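Local coordinates for hexapeptide transferase family protein (PDB 3IXC) that binds magnesium ions between its subunits as a trimeric left-handed beta-helix and may act as a transferase, at residues Ser59-Thr64 and Ile81-Val86; Glu77-Gln82 and Thr96-Phe101; Phe101-His106 and Asn118-Met123; Ser107-Ala112 and Gly124-Asp129; Gly136-Ala141 and Gly154-Gly159. One frame throughout, in Å; residues are numbered along the deposited sequence. Where two conformers were deposited one is given.

Contact 1 (Ser59-Thr64 and Ile81-Val86); sequences SIWYGT and IQDNTV
The indole of Trp61 meets the carbonyl of Ile81 at its edge, with CD1 3.3 Å from Ile81 O and in the plane of the ring. The phenol ring of Tyr62 is treated alike by a carboxylate: Asp83 OD1 lies at the ring edge, 3.6 Å from CD2, and the two planes differ by only 7°, so that ring and carboxylate run side by side and nearly coplanar. Arg67 of the second subunit makes a cation-pi contact with Trp61 and a salt bridge to Asp83 OD2, an oxygen shared with His106.

Ile60 and Ile81 form a parallel bridge and touch through their CD1 atoms, 3.7 Å apart. Ile81 N binds Ser59 O at 2.9 Å, and Ile81 O accepts from Trp61 N. At the turn, Asn84 N binds Tyr62 O at 2.8 Å. In one of its two conformers Thr64 has OG1 beside the backbone N (chi1 -70°), taking a weak bond from Thr85 N, and the methyl CG2 3.9 Å from Ile81 CG2. Two type II turns, Trp61-Thr64 and Gln82-Thr85, are thus stacked one coil apart, the repeating corner of a left-handed parallel beta-helix of the hexapeptide-repeat, gamma-carbonic-anhydrase-like family.

Contact 2 (Glu77-Gln82 and Thr96-Phe101); sequences EGTNIQ and TVIGKF
Thr79 grips the 96-101 segment with both branches of its side chain, the hydroxyl at Gly99 and the methyl at Ile98. Its CB stands 3.8 Å from Gly99 O, and there the side chain divides. OG1, set beside the backbone N with chi1 -74°, donates to Gly99 O over 2.7 Å, the donor tilted 22° from the carbonyl plane. Thr79 OG1 is also hydrogen-bonded to Val102 N, so a single hydroxyl joins the chain on both sides of the bend at Lys100 and Phe101. The methyl CG2 takes the other direction and reaches Ile98 CG2, 3.9 Å away, the two side chains crossing at about a right angle. Ile98 carries the apolar contact further, its CD1 meeting Ile81 CD1 tip to tip at 4.1 Å.

Glu77 closes the bend from the other end. Its carbonyl oxygen accepts a hydrogen bond from Phe101 N at 2.8 Å and also lies over the centre of the Phe101 ring, 4.1 Å above the plane. The extended side chain of Glu77 then runs alongside that ring, bringing OE2 to 3.8 Å from Phe101 CZ, with carboxylate and ring planes 51° apart. Phe101 CE1 lies 4.0 Å from Gly78 CA.

Strand 80-81 lies between strands 59-60 and 103-104 in one sheet of the beta-helix, whereas strand 96-98 belongs to another; two successive coils meet here at the same corner, and Ile81 and Ile98 join the two faces inside it. On its outer side Phe101 packs against Gln177 and Ala180 of helix 170-188, while Ile98 and Ile81 both touch Ile104 inside.

Contact 3 (Phe101-His106 and Asn118-Met123); sequences FVTIGH and NAFVGM. With MG (magnesium ion), chain B.
Chi1 of -172° swings Phe120 CG anti to its backbone N and lays the ring alongside Thr103, whose chi1 of -67° puts OG1 beside the backbone N and leaves CG2 over one ring face. The methyl makes a CH-pi contact 4.1 Å from the ring centroid, offset toward the rim. On the other face of the sheet Ile104 CG1, in one of two conformers, touches Val121 CG2 at 4.2 Å.

Between these layers the backbones run almost parallel, joined by three bonds: Thr103 N to Ala119 O, Val121 N to Thr103 O at 2.8 Å and nearly straight, and Gly105 N to Val121 O. At the turn before the strands Asn118 ND2 spans to Phe101 O over 3.2 Å, tilted 30° from that carbonyl plane, and binds Gln177 of helix 170-188 as well.

At the far end Met123 SD stands at the edge of the His106 imidazole, 4.1 Å from CD2. His106 NE2 binds a magnesium ion at 2.4 Å, with a water at 2.0 Å, while ND1 is hydrogen-bonded to Asp83 OD2, a second-shell carboxylate that would fix the ring's rotation. His88 and His111 of the second subunit complete the protein ligands, an arrangement like the three-histidine intersubunit site of gamma-class carbonic anhydrases.

Contact 4 (Ser107-Ala112 and Gly124-Asp129); sequences SCILHA and GSIVMD. With MG (magnesium ion), chain C.
His111, a magnesium ligand through NE2 at 2.4 Å, meets Val127 and Asp129 across the pair; a water lies on the metal at 2.0 Å. His88 of the same chain and His106 of the third subunit supply the remaining protein ligands. At the other ring nitrogen, in one of two conformers of His111, ND1 donates to a water 3.3 Å away that also accepts from Asp129 N, so this water bridges the two segments. In that conformer the carboxylate of Asp129 crosses the imidazole obliquely, the planes 19° apart, and its OD1 comes within 3.2 Å of Ala112 CB.

Backbone pairing positions this first shell. His111 N binds Val127 O at 2.9 Å, Val127 N binds Ile109 O in a nearly straight bond of 167°, and Ile109 N binds Ser125 O. At the start of the pair the sulfur takes over the acceptor role: with chi1 -73°, Cys108 SG lies beside its own backbone N and receives Ser125 N at 3.5 Å.

Like side chains stack in register on the two sheet faces. Leu110 CD2 meets Val127 CG2 at 3.7 Å toward the core of the coil, and Ile109 CD1 lies against Ile126 CG1 on the outside, where Met123 of the third subunit packs on Ile126. Stacked aliphatic residues on successive parallel coils are as expected of a hexapeptide-repeat left-handed beta-helix, here with an interfacial histidine-metal site at the end of a strand.

Contact 5 (Gly136-Ala141 and Gly154-Gly159); sequences GSMLAA and GELWAG
Leu156 CD1 fills the apolar centre on one face of the sheet, 3.7 Å from Met138 CE. Met138 sets out with CG anti to its backbone N, chi1 -176°, and then bends at chi3, 67°, which folds CE back over the leucine methyl; the two side chains otherwise run the same way. Ala140 extends this patch, its CB 3.6 Å from Ala158 CB. On the other face Leu139 CD1, in one of two conformers, sits 3.8 Å from Trp157 CB, the two side chains crossing at a slant, and Leu145 of strand 144-145 packs on both.

Further out come the backbone bonds: Met138 N to Glu155 O, Trp157 N to Met138 O at 3.0 Å, and Ala140 N to Trp157 O. Gly154 N closes the start of the pair on Gly136 O at 2.8 Å, approaching from above the carbonyl plane. At the polar rim Trp157 NE1 donates to Glu155 OE1 over 2.9 Å, meeting the oxygen from above its carboxylate plane; OE1 also binds Lys152 N. A water accepting from Gly159 N and donating to Ala141 O spans the other end. Strand 155-159 pairs in parallel here and antiparallel with strand 162-167 beyond, the place where the regular coils of the left-handed beta-helix give way to its C-terminal closure.

How the contacts relate
From the N terminus, contact 1 closes one coil of the beta-helix by setting 81-86 on 59-64. Contact 2 begins where it ends, sharing Ile81 and Gln82, and stacks the bend at 77-79 on that at 99-101, one coil further. Contact 3 takes over at Phe101, and contact 4 crosses it: their segments alternate, so together they lay one whole run, 101-112, on the next, 118-129. Contact 5 follows in series, hydrogen-bonded to contact 3 between strands 120-121 and 138-139. Contacts 1, 2, 3 and 5 reach the same sheet; contact 2 also reaches that of strand 96-98, and contact 4 a third. The metal at His106 joins contact 3 to contact 4 of a neighbouring subunit.

Contact 1 (Ser59-Thr64 and Ile81-Val86)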
# COMPACT_ATOMS: atom_id res chain seq x y z
N SER A 59 8.49 -12.78 11.23
CA SER A 59 8.83 -11.36 11.22
C SER A 59 7.72 -10.58 10.52
O SER A 59 7.32 -10.89 9.39
CB SER A 59 10.21 -11.09 10.61
OG SER A 59 10.37 -11.65 9.31
N ILE A 60 7.20 -9.60 11.24
CA ILE A 60 6.08 -8.78 10.78
C ILE A 60 6.62 -7.36 10.67
O ILE A 60 7.05 -6.77 11.66
CB ILE A 60 4.90 -8.86 11.79
CG1 ILE A 60 4.55 -10.33 12.11
CG2 ILE A 60 3.70 -8.06 11.29
CD1 ILE A 60 4.07 -11.17 10.90
N TRP A 61 6.61 -6.83 9.45
CA TRP A 61 7.42 -5.65 9.11
C TRP A 61 6.68 -4.31 9.23
O TRP A 61 5.54 -4.25 9.71
CB TRP A 61 8.10 -5.88 7.74
CG TRP A 61 9.11 -6.99 7.89
CD1 TRP A 61 8.87 -8.35 7.79
CD2 TRP A 61 10.48 -6.86 8.28
NE1 TRP A 61 10.03 -9.05 8.08
CE2 TRP A 61 11.02 -8.16 8.38
CE3 TRP A 61 11.30 -5.75 8.55
CZ2 TRP A 61 12.36 -8.39 8.73
CZ3 TRP A 61 12.64 -5.98 8.90
CH2 TRP A 61 13.15 -7.30 8.98
N TYR A 62 7.38 -3.23 8.88
CA TYR A 62 6.89 -1.89 9.15
C TYR A 62 5.58 -1.61 8.44
O TYR A 62 5.43 -1.93 7.27
CB TYR A 62 7.94 -0.87 8.73
CG TYR A 62 9.19 -0.96 9.57
CD1 TYR A 62 9.26 -0.31 10.81
CD2 TYR A 62 10.30 -1.70 9.15
CE1 TYR A 62 10.40 -0.40 11.61
CE2 TYR A 62 11.45 -1.79 9.94
CZ TYR A 62 11.48 -1.14 11.16
OH TYR A 62 12.61 -1.22 11.96
N GLY A 63 4.63 -1.04 9.18
CA GLY A 63 3.35 -0.64 8.61
C GLY A 63 2.41 -1.77 8.23
O GLY A 63 1.36 -1.53 7.62
N THR A 64 2.76 -3.00 8.59
CA THR A 64 1.89 -4.13 8.33
C THR A 64 0.72 -4.13 9.32
O THR A 64 0.86 -3.76 10.49
CB THR A 64 2.70 -5.46 8.30
OG1 THR A 64 3.51 -5.46 7.11
CG2 THR A 64 1.79 -6.69 8.28
N ILE A 81 6.11 -11.34 6.81
CA ILE A 81 5.06 -10.57 6.16
C ILE A 81 5.58 -9.15 6.04
O ILE A 81 5.67 -8.42 7.02
CB ILE A 81 3.74 -10.63 6.96
CG1 ILE A 81 3.34 -12.09 7.21
CG2 ILE A 81 2.64 -9.87 6.20
CD1 ILE A 81 2.03 -12.29 7.97
N GLN A 82 5.94 -8.78 4.81
CA GLN A 82 6.74 -7.59 4.58
C GLN A 82 5.92 -6.29 4.61
O GLN A 82 4.69 -6.31 4.76
CB GLN A 82 7.53 -7.74 3.28
CG GLN A 82 8.60 -8.82 3.38
CD GLN A 82 9.24 -9.11 2.05
OE1 GLN A 82 9.35 -8.23 1.19
NE2 GLN A 82 9.69 -10.36 1.86
N ASP A 83 6.64 -5.18 4.49
CA ASP A 83 6.17 -3.86 4.90
C ASP A 83 4.89 -3.42 4.22
O ASP A 83 4.72 -3.63 3.01
CB ASP A 83 7.26 -2.81 4.63
CG ASP A 83 8.65 -3.36 4.90
OD1 ASP A 83 9.27 -2.96 5.91
OD2 ASP A 83 9.10 -4.21 4.10
N ASN A 84 4.01 -2.82 5.01
CA ASN A 84 2.75 -2.24 4.52
C ASN A 84 1.75 -3.25 3.96
O ASN A 84 0.79 -2.87 3.32
CB ASN A 84 3.02 -1.10 3.51
CG ASN A 84 3.51 0.18 4.18
OD1 ASN A 84 3.65 0.24 5.40
ND2 ASN A 84 3.75 1.22 3.38
N THR A 85 1.97 -4.54 4.22
CA THR A 85 0.97 -5.56 3.88
C THR A 85 -0.24 -5.47 4.83
O THR A 85 -0.08 -5.16 6.00
CB THR A 85 1.60 -6.95 3.90
OG1 THR A 85 2.47 -7.07 2.77
CG2 THR A 85 0.55 -8.07 3.82
N VAL A 86 -1.43 -5.74 4.30
CA VAL A 86 -2.65 -5.78 5.09
C VAL A 86 -3.23 -7.18 5.00
O VAL A 86 -3.34 -7.75 3.91
CB VAL A 86 -3.69 -4.75 4.59
CG1 VAL A 86 -5.00 -4.86 5.40
CG2 VAL A 86 -3.12 -3.33 4.69

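Contact 2 (Glu77-Gln82 and Thr96-Phe101)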
# COMPACT_ATOMS: atom_id res chain seq x y z
N GLU A 77 5.56 -20.54 11.96
CA GLU A 77 6.99 -20.39 12.24
C GLU A 77 7.77 -19.93 11.01
O GLU A 77 7.56 -20.46 9.91
CB GLU A 77 7.55 -21.73 12.74
CG GLU A 77 9.07 -21.79 12.79
CD GLU A 77 9.61 -23.17 13.15
OE1 GLU A 77 8.81 -24.11 13.35
OE2 GLU A 77 10.85 -23.32 13.21
N GLY A 78 8.68 -18.97 11.20
CA GLY A 78 9.66 -18.62 10.17
C GLY A 78 9.10 -17.87 8.98
O GLY A 78 9.75 -17.78 7.94
N THR A 79 7.89 -17.33 9.13
CA THR A 79 7.23 -16.60 8.05
C THR A 79 7.49 -15.10 8.15
O THR A 79 7.46 -14.53 9.25
CB THR A 79 5.72 -16.93 8.04
OG1 THR A 79 5.57 -18.26 7.52
CG2 THR A 79 4.90 -15.95 7.19
N ASN A 80 7.73 -14.47 7.00
CA ASN A 80 7.86 -13.02 6.95
C ASN A 80 6.66 -12.40 6.22
O ASN A 80 6.21 -12.91 5.19
CB ASN A 80 9.20 -12.58 6.33
CG ASN A 80 9.35 -13.03 4.88
OD1 ASN A 80 8.96 -12.32 3.96
ND2 ASN A 80 9.93 -14.21 4.68
N ILE A 81 6.11 -11.34 6.81
CA ILE A 81 5.06 -10.57 6.16
C ILE A 81 5.58 -9.15 6.04
O ILE A 81 5.67 -8.42 7.02
CB ILE A 81 3.74 -10.63 6.96
CG1 ILE A 81 3.34 -12.09 7.21
CG2 ILE A 81 2.64 -9.87 6.20
CD1 ILE A 81 2.03 -12.29 7.97
N GLN A 82 5.94 -8.78 4.81
CA GLN A 82 6.74 -7.59 4.58
C GLN A 82 5.92 -6.29 4.61
O GLN A 82 4.69 -6.31 4.76
CB GLN A 82 7.53 -7.74 3.28
CG GLN A 82 8.60 -8.82 3.38
CD GLN A 82 9.24 -9.11 2.05
OE1 GLN A 82 9.35 -8.23 1.19
NE2 GLN A 82 9.69 -10.36 1.86
N THR A 96 -7.73 -16.60 7.85
CA THR A 96 -6.49 -16.55 7.07
C THR A 96 -5.46 -17.43 7.77
O THR A 96 -5.10 -17.16 8.92
CB THR A 96 -5.95 -15.11 6.95
OG1 THR A 96 -6.96 -14.28 6.37
CG2 THR A 96 -4.69 -15.06 6.07
N VAL A 97 -5.03 -18.48 7.08
CA VAL A 97 -4.08 -19.44 7.65
C VAL A 97 -2.83 -19.40 6.79
O VAL A 97 -2.88 -19.73 5.61
CB VAL A 97 -4.67 -20.86 7.70
CG1 VAL A 97 -3.62 -21.85 8.24
CG2 VAL A 97 -5.93 -20.89 8.58
N ILE A 98 -1.74 -18.96 7.39
CA ILE A 98 -0.45 -18.82 6.70
C ILE A 98 0.51 -19.79 7.36
O ILE A 98 0.69 -19.78 8.58
CB ILE A 98 0.07 -17.37 6.77
CG1 ILE A 98 -0.95 -16.42 6.13
CG2 ILE A 98 1.44 -17.25 6.07
CD1 ILE A 98 -0.77 -14.94 6.48
N GLY A 99 1.11 -20.66 6.54
CA GLY A 99 1.96 -21.74 7.03
C GLY A 99 3.34 -21.28 7.45
O GLY A 99 3.56 -20.10 7.74
N LYS A 100 4.27 -22.24 7.47
CA LYS A 100 5.63 -22.03 7.94
C LYS A 100 6.54 -21.61 6.79
O LYS A 100 6.37 -22.07 5.66
CB LYS A 100 6.18 -23.32 8.55
CG LYS A 100 5.37 -23.88 9.68
CD LYS A 100 6.04 -25.15 10.17
CE LYS A 100 5.17 -25.92 11.14
NZ LYS A 100 5.82 -27.21 11.50
N PHE A 101 7.53 -20.77 7.09
CA PHE A 101 8.56 -20.38 6.11
C PHE A 101 7.96 -19.81 4.83
O PHE A 101 8.45 -20.06 3.72
CB PHE A 101 9.52 -21.56 5.85
CG PHE A 101 10.12 -22.11 7.10
CD1 PHE A 101 11.06 -21.36 7.82
CD2 PHE A 101 9.72 -23.35 7.59
CE1 PHE A 101 11.61 -21.86 9.01
CE2 PHE A 101 10.27 -23.85 8.77
CZ PHE A 101 11.21 -23.11 9.48

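Contact 3 (Phe101-His106 and Asn118-Met123)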
# COMPACT_ATOMS: atom_id res chain seq x y z
N PHE A 101 7.53 -20.77 7.09
CA PHE A 101 8.56 -20.38 6.11
C PHE A 101 7.96 -19.81 4.83
O PHE A 101 8.45 -20.06 3.72
CB PHE A 101 9.52 -21.56 5.85
CG PHE A 101 10.12 -22.11 7.10
CD1 PHE A 101 11.06 -21.36 7.82
CD2 PHE A 101 9.72 -23.35 7.59
CE1 PHE A 101 11.61 -21.86 9.01
CE2 PHE A 101 10.27 -23.85 8.77
CZ PHE A 101 11.21 -23.11 9.48
N VAL A 102 6.90 -19.02 5.01
CA VAL A 102 6.22 -18.34 3.91
C VAL A 102 6.83 -16.95 3.76
O VAL A 102 7.20 -16.31 4.75
CB VAL A 102 4.70 -18.21 4.20
CG1 VAL A 102 4.02 -17.23 3.23
CG2 VAL A 102 4.02 -19.58 4.11
N THR A 103 6.96 -16.49 2.51
CA THR A 103 7.40 -15.13 2.22
C THR A 103 6.24 -14.36 1.61
O THR A 103 5.69 -14.79 0.57
CB THR A 103 8.61 -15.12 1.25
OG1 THR A 103 9.76 -15.69 1.91
CG2 THR A 103 8.96 -13.68 0.82
N ILE A 104 5.84 -13.27 2.27
CA ILE A 104 4.85 -12.36 1.72
C ILE A 104 5.53 -11.01 1.48
O ILE A 104 6.01 -10.37 2.41
CB ILE A 104 3.60 -12.23 2.62
CG1 ILE A 104 2.88 -13.57 2.70
CG2 ILE A 104 2.64 -11.13 2.09
CD1 ILE A 104 2.25 -13.87 4.04
N GLY A 105 5.59 -10.62 0.21
CA GLY A 105 6.28 -9.40 -0.19
C GLY A 105 5.62 -8.11 0.27
O GLY A 105 4.53 -8.12 0.86
N HIS A 106 6.30 -6.99 0.00
CA HIS A 106 5.79 -5.69 0.48
C HIS A 106 4.42 -5.40 -0.10
O HIS A 106 4.13 -5.75 -1.25
CB HIS A 106 6.71 -4.53 0.06
CG HIS A 106 8.17 -4.83 0.17
ND1 HIS A 106 8.85 -4.75 1.37
CD2 HIS A 106 9.08 -5.20 -0.76
CE1 HIS A 106 10.12 -5.06 1.17
NE2 HIS A 106 10.29 -5.34 -0.12
N ASN A 118 6.14 -22.66 2.82
CA ASN A 118 7.04 -22.27 1.73
C ASN A 118 6.34 -21.61 0.54
O ASN A 118 6.95 -21.49 -0.53
CB ASN A 118 7.86 -23.46 1.20
CG ASN A 118 9.07 -23.82 2.07
OD1 ASN A 118 9.49 -24.97 2.07
ND2 ASN A 118 9.67 -22.83 2.74
N ALA A 119 5.09 -21.19 0.70
CA ALA A 119 4.44 -20.33 -0.31
C ALA A 119 5.18 -19.00 -0.41
O ALA A 119 5.75 -18.52 0.59
CB ALA A 119 2.97 -20.09 0.03
N PHE A 120 5.18 -18.41 -1.60
CA PHE A 120 5.91 -17.16 -1.85
C PHE A 120 4.97 -16.25 -2.60
O PHE A 120 4.55 -16.55 -3.72
CB PHE A 120 7.18 -17.45 -2.67
CG PHE A 120 8.11 -16.26 -2.82
CD1 PHE A 120 9.34 -16.26 -2.16
CD2 PHE A 120 7.78 -15.17 -3.62
CE1 PHE A 120 10.23 -15.18 -2.29
CE2 PHE A 120 8.66 -14.08 -3.76
CZ PHE A 120 9.89 -14.09 -3.10
N VAL A 121 4.62 -15.13 -1.96
CA VAL A 121 3.69 -14.17 -2.56
C VAL A 121 4.49 -12.93 -2.95
O VAL A 121 4.99 -12.21 -2.09
CB VAL A 121 2.55 -13.78 -1.59
CG1 VAL A 121 1.60 -12.78 -2.25
CG2 VAL A 121 1.79 -15.01 -1.14
N GLY A 122 4.61 -12.71 -4.26
CA GLY A 122 5.38 -11.58 -4.78
C GLY A 122 4.82 -10.26 -4.30
O GLY A 122 3.62 -10.13 -4.09
N MET A 123 5.70 -9.28 -4.10
CA MET A 123 5.30 -7.96 -3.63
C MET A 123 4.15 -7.37 -4.45
O MET A 123 4.08 -7.57 -5.67
CB MET A 123 6.50 -7.01 -3.63
CG MET A 123 7.09 -6.74 -5.02
SD MET A 123 8.64 -5.86 -4.81
CE MET A 123 9.21 -5.67 -6.48
MG MG B . 12.34 -6.44 -0.39
O HOH W 1 12.42 -8.17 0.54

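Contact 4 (Ser107-Ala112 and Gly124-Asp129)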
# COMPACT_ATOMS: atom_id res chain seq x y z
N SER A 107 3.59 -4.74 0.71
CA SER A 107 2.37 -4.10 0.22
C SER A 107 1.42 -5.08 -0.48
O SER A 107 0.81 -4.75 -1.51
CB SER A 107 2.71 -2.92 -0.69
OG SER A 107 3.51 -1.98 0.02
N CYS A 108 1.32 -6.28 0.08
CA CYS A 108 0.32 -7.24 -0.35
C CYS A 108 -1.00 -7.00 0.38
O CYS A 108 -1.04 -6.27 1.37
CB CYS A 108 0.79 -8.67 -0.09
SG CYS A 108 2.08 -9.19 -1.26
N ILE A 109 -2.08 -7.59 -0.13
CA ILE A 109 -3.35 -7.63 0.59
C ILE A 109 -3.77 -9.09 0.60
O ILE A 109 -3.91 -9.70 -0.46
CB ILE A 109 -4.46 -6.77 -0.08
CG1 ILE A 109 -3.97 -5.37 -0.44
CG2 ILE A 109 -5.67 -6.65 0.88
CD1 ILE A 109 -4.94 -4.60 -1.37
N LEU A 110 -3.94 -9.64 1.80
CA LEU A 110 -4.36 -11.05 1.96
C LEU A 110 -5.70 -11.07 2.65
O LEU A 110 -5.86 -10.47 3.72
CB LEU A 110 -3.34 -11.84 2.78
CG LEU A 110 -1.87 -11.77 2.36
CD1 LEU A 110 -1.01 -12.61 3.32
CD2 LEU A 110 -1.71 -12.24 0.92
N HIS A 111 -6.66 -11.75 2.03
CA HIS A 111 -8.05 -11.88 2.48
C HIS A 111 -8.62 -13.32 2.53
O HIS A 111 -8.67 -13.99 1.54
CB HIS A 111 -8.95 -11.16 1.48
CG HIS A 111 -9.63 -9.97 2.03
ND1 HIS A 111 -10.97 -9.74 1.85
CD2 HIS A 111 -9.17 -8.95 2.77
CE1 HIS A 111 -11.29 -8.60 2.43
NE2 HIS A 111 -10.21 -8.11 2.99
N ALA A 112 -9.23 -13.68 3.62
CA ALA A 112 -9.50 -15.08 4.03
C ALA A 112 -8.93 -16.21 3.15
O ALA A 112 -9.68 -17.00 2.57
CB ALA A 112 -11.00 -15.28 4.25
N GLY A 124 3.26 -6.64 -3.78
CA GLY A 124 2.19 -5.94 -4.48
C GLY A 124 1.08 -6.85 -5.00
O GLY A 124 0.34 -6.45 -5.91
N SER A 125 0.97 -8.05 -4.42
CA SER A 125 -0.08 -9.00 -4.82
C SER A 125 -1.30 -8.93 -3.91
O SER A 125 -1.22 -8.51 -2.76
CB SER A 125 0.45 -10.44 -4.84
OG SER A 125 1.45 -10.60 -5.85
N ILE A 126 -2.44 -9.36 -4.45
CA ILE A 126 -3.71 -9.41 -3.74
C ILE A 126 -4.17 -10.86 -3.80
O ILE A 126 -4.21 -11.45 -4.88
CB ILE A 126 -4.77 -8.50 -4.39
CG1 ILE A 126 -4.29 -7.04 -4.41
CG2 ILE A 126 -6.12 -8.64 -3.66
CD1 ILE A 126 -5.22 -6.09 -5.18
N VAL A 127 -4.48 -11.44 -2.64
CA VAL A 127 -4.99 -12.82 -2.58
C VAL A 127 -6.38 -12.74 -1.96
O VAL A 127 -6.54 -12.29 -0.81
CB VAL A 127 -4.06 -13.74 -1.75
CG1 VAL A 127 -4.59 -15.18 -1.76
CG2 VAL A 127 -2.64 -13.71 -2.32
N MET A 128 -7.38 -13.19 -2.71
CA MET A 128 -8.80 -12.99 -2.36
C MET A 128 -9.35 -14.14 -1.50
O MET A 128 -8.71 -15.19 -1.36
CB MET A 128 -9.66 -12.83 -3.62
CG MET A 128 -9.25 -11.67 -4.54
SD MET A 128 -9.72 -10.03 -3.98
CE MET A 128 -11.50 -10.10 -4.12
N ASP A 129 -10.54 -13.91 -0.95
CA ASP A 129 -11.24 -14.88 -0.10
C ASP A 129 -11.26 -16.27 -0.72
O ASP A 129 -11.56 -16.44 -1.90
CB ASP A 129 -12.69 -14.42 0.16
CG ASP A 129 -12.81 -13.41 1.31
OD1 ASP A 129 -11.80 -13.12 1.99
OD2 ASP A 129 -13.93 -12.91 1.54
MG MG C . -11.24 -6.77 4.66
O HOH W 2 -1.46 -5.10 -3.13
O HOH W 3 -11.97 -11.18 -0.94
O HOH W 4 -12.85 -5.66 4.92

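Contact 5 (Gly136-Ala141 and Gly154-Gly159)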
# COMPACT_ATOMS: atom_id res chain seq x y z
N GLY A 136 4.82 -24.73 -1.18
CA GLY A 136 5.87 -24.59 -2.19
C GLY A 136 5.40 -24.11 -3.55
O GLY A 136 5.86 -24.60 -4.59
N SER A 137 4.48 -23.15 -3.54
CA SER A 137 3.95 -22.52 -4.75
C SER A 137 4.27 -21.03 -4.72
O SER A 137 4.65 -20.49 -3.68
CB SER A 137 2.44 -22.74 -4.86
OG SER A 137 1.74 -22.15 -3.77
N MET A 138 4.13 -20.35 -5.86
CA MET A 138 4.53 -18.95 -5.96
C MET A 138 3.60 -18.11 -6.80
O MET A 138 3.06 -18.58 -7.81
CB MET A 138 5.96 -18.85 -6.50
CG MET A 138 6.49 -17.42 -6.54
SD MET A 138 8.28 -17.29 -6.66
CE MET A 138 8.56 -17.94 -8.25
N LEU A 139 3.43 -16.86 -6.36
CA LEU A 139 2.70 -15.85 -7.10
C LEU A 139 3.70 -14.76 -7.49
O LEU A 139 4.45 -14.27 -6.63
CB LEU A 139 1.60 -15.29 -6.21
CG LEU A 139 0.41 -14.56 -6.80
CD1 LEU A 139 -0.32 -15.42 -7.81
CD2 LEU A 139 -0.52 -14.13 -5.67
N ALA A 140 3.73 -14.39 -8.77
CA ALA A 140 4.61 -13.31 -9.23
C ALA A 140 4.21 -11.98 -8.60
O ALA A 140 3.05 -11.80 -8.21
CB ALA A 140 4.54 -13.18 -10.74
N ALA A 141 5.16 -11.06 -8.52
CA ALA A 141 4.87 -9.69 -8.09
C ALA A 141 3.67 -9.13 -8.85
O ALA A 141 3.51 -9.36 -10.05
CB ALA A 141 6.08 -8.79 -8.31
N GLY A 154 4.65 -26.23 -6.59
CA GLY A 154 5.62 -26.13 -7.67
C GLY A 154 5.23 -25.18 -8.78
O GLY A 154 6.05 -24.88 -9.65
N GLU A 155 3.98 -24.70 -8.77
CA GLU A 155 3.51 -23.79 -9.81
C GLU A 155 3.83 -22.33 -9.52
O GLU A 155 3.84 -21.89 -8.36
CB GLU A 155 2.00 -23.92 -10.03
CG GLU A 155 1.55 -25.31 -10.44
CD GLU A 155 0.06 -25.41 -10.73
OE1 GLU A 155 -0.72 -24.53 -10.30
OE2 GLU A 155 -0.34 -26.40 -11.39
N LEU A 156 4.07 -21.59 -10.60
CA LEU A 156 4.15 -20.14 -10.58
C LEU A 156 2.94 -19.58 -11.32
O LEU A 156 2.68 -19.93 -12.47
CB LEU A 156 5.45 -19.66 -11.25
CG LEU A 156 5.58 -18.14 -11.49
CD1 LEU A 156 5.51 -17.33 -10.20
CD2 LEU A 156 6.87 -17.85 -12.26
N TRP A 157 2.17 -18.74 -10.62
CA TRP A 157 1.05 -18.03 -11.24
C TRP A 157 1.41 -16.56 -11.32
O TRP A 157 2.23 -16.06 -10.54
CB TRP A 157 -0.22 -18.22 -10.40
CG TRP A 157 -0.92 -19.54 -10.58
CD1 TRP A 157 -0.34 -20.78 -10.70
CD2 TRP A 157 -2.33 -19.75 -10.61
NE1 TRP A 157 -1.32 -21.74 -10.81
CE2 TRP A 157 -2.55 -21.14 -10.77
CE3 TRP A 157 -3.44 -18.89 -10.53
CZ2 TRP A 157 -3.83 -21.69 -10.84
CZ3 TRP A 157 -4.72 -19.45 -10.61
CH2 TRP A 157 -4.90 -20.83 -10.76
N ALA A 158 0.79 -15.87 -12.27
CA ALA A 158 1.06 -14.45 -12.50
C ALA A 158 -0.12 -13.81 -13.19
O ALA A 158 -0.94 -14.49 -13.83
CB ALA A 158 2.31 -14.28 -13.37
N GLY A 159 -0.20 -12.49 -13.05
CA GLY A 159 -1.19 -11.70 -13.78
C GLY A 159 -2.37 -11.25 -12.96
O GLY A 159 -2.45 -11.51 -11.75
O HOH W 5 1.73 -10.52 -12.11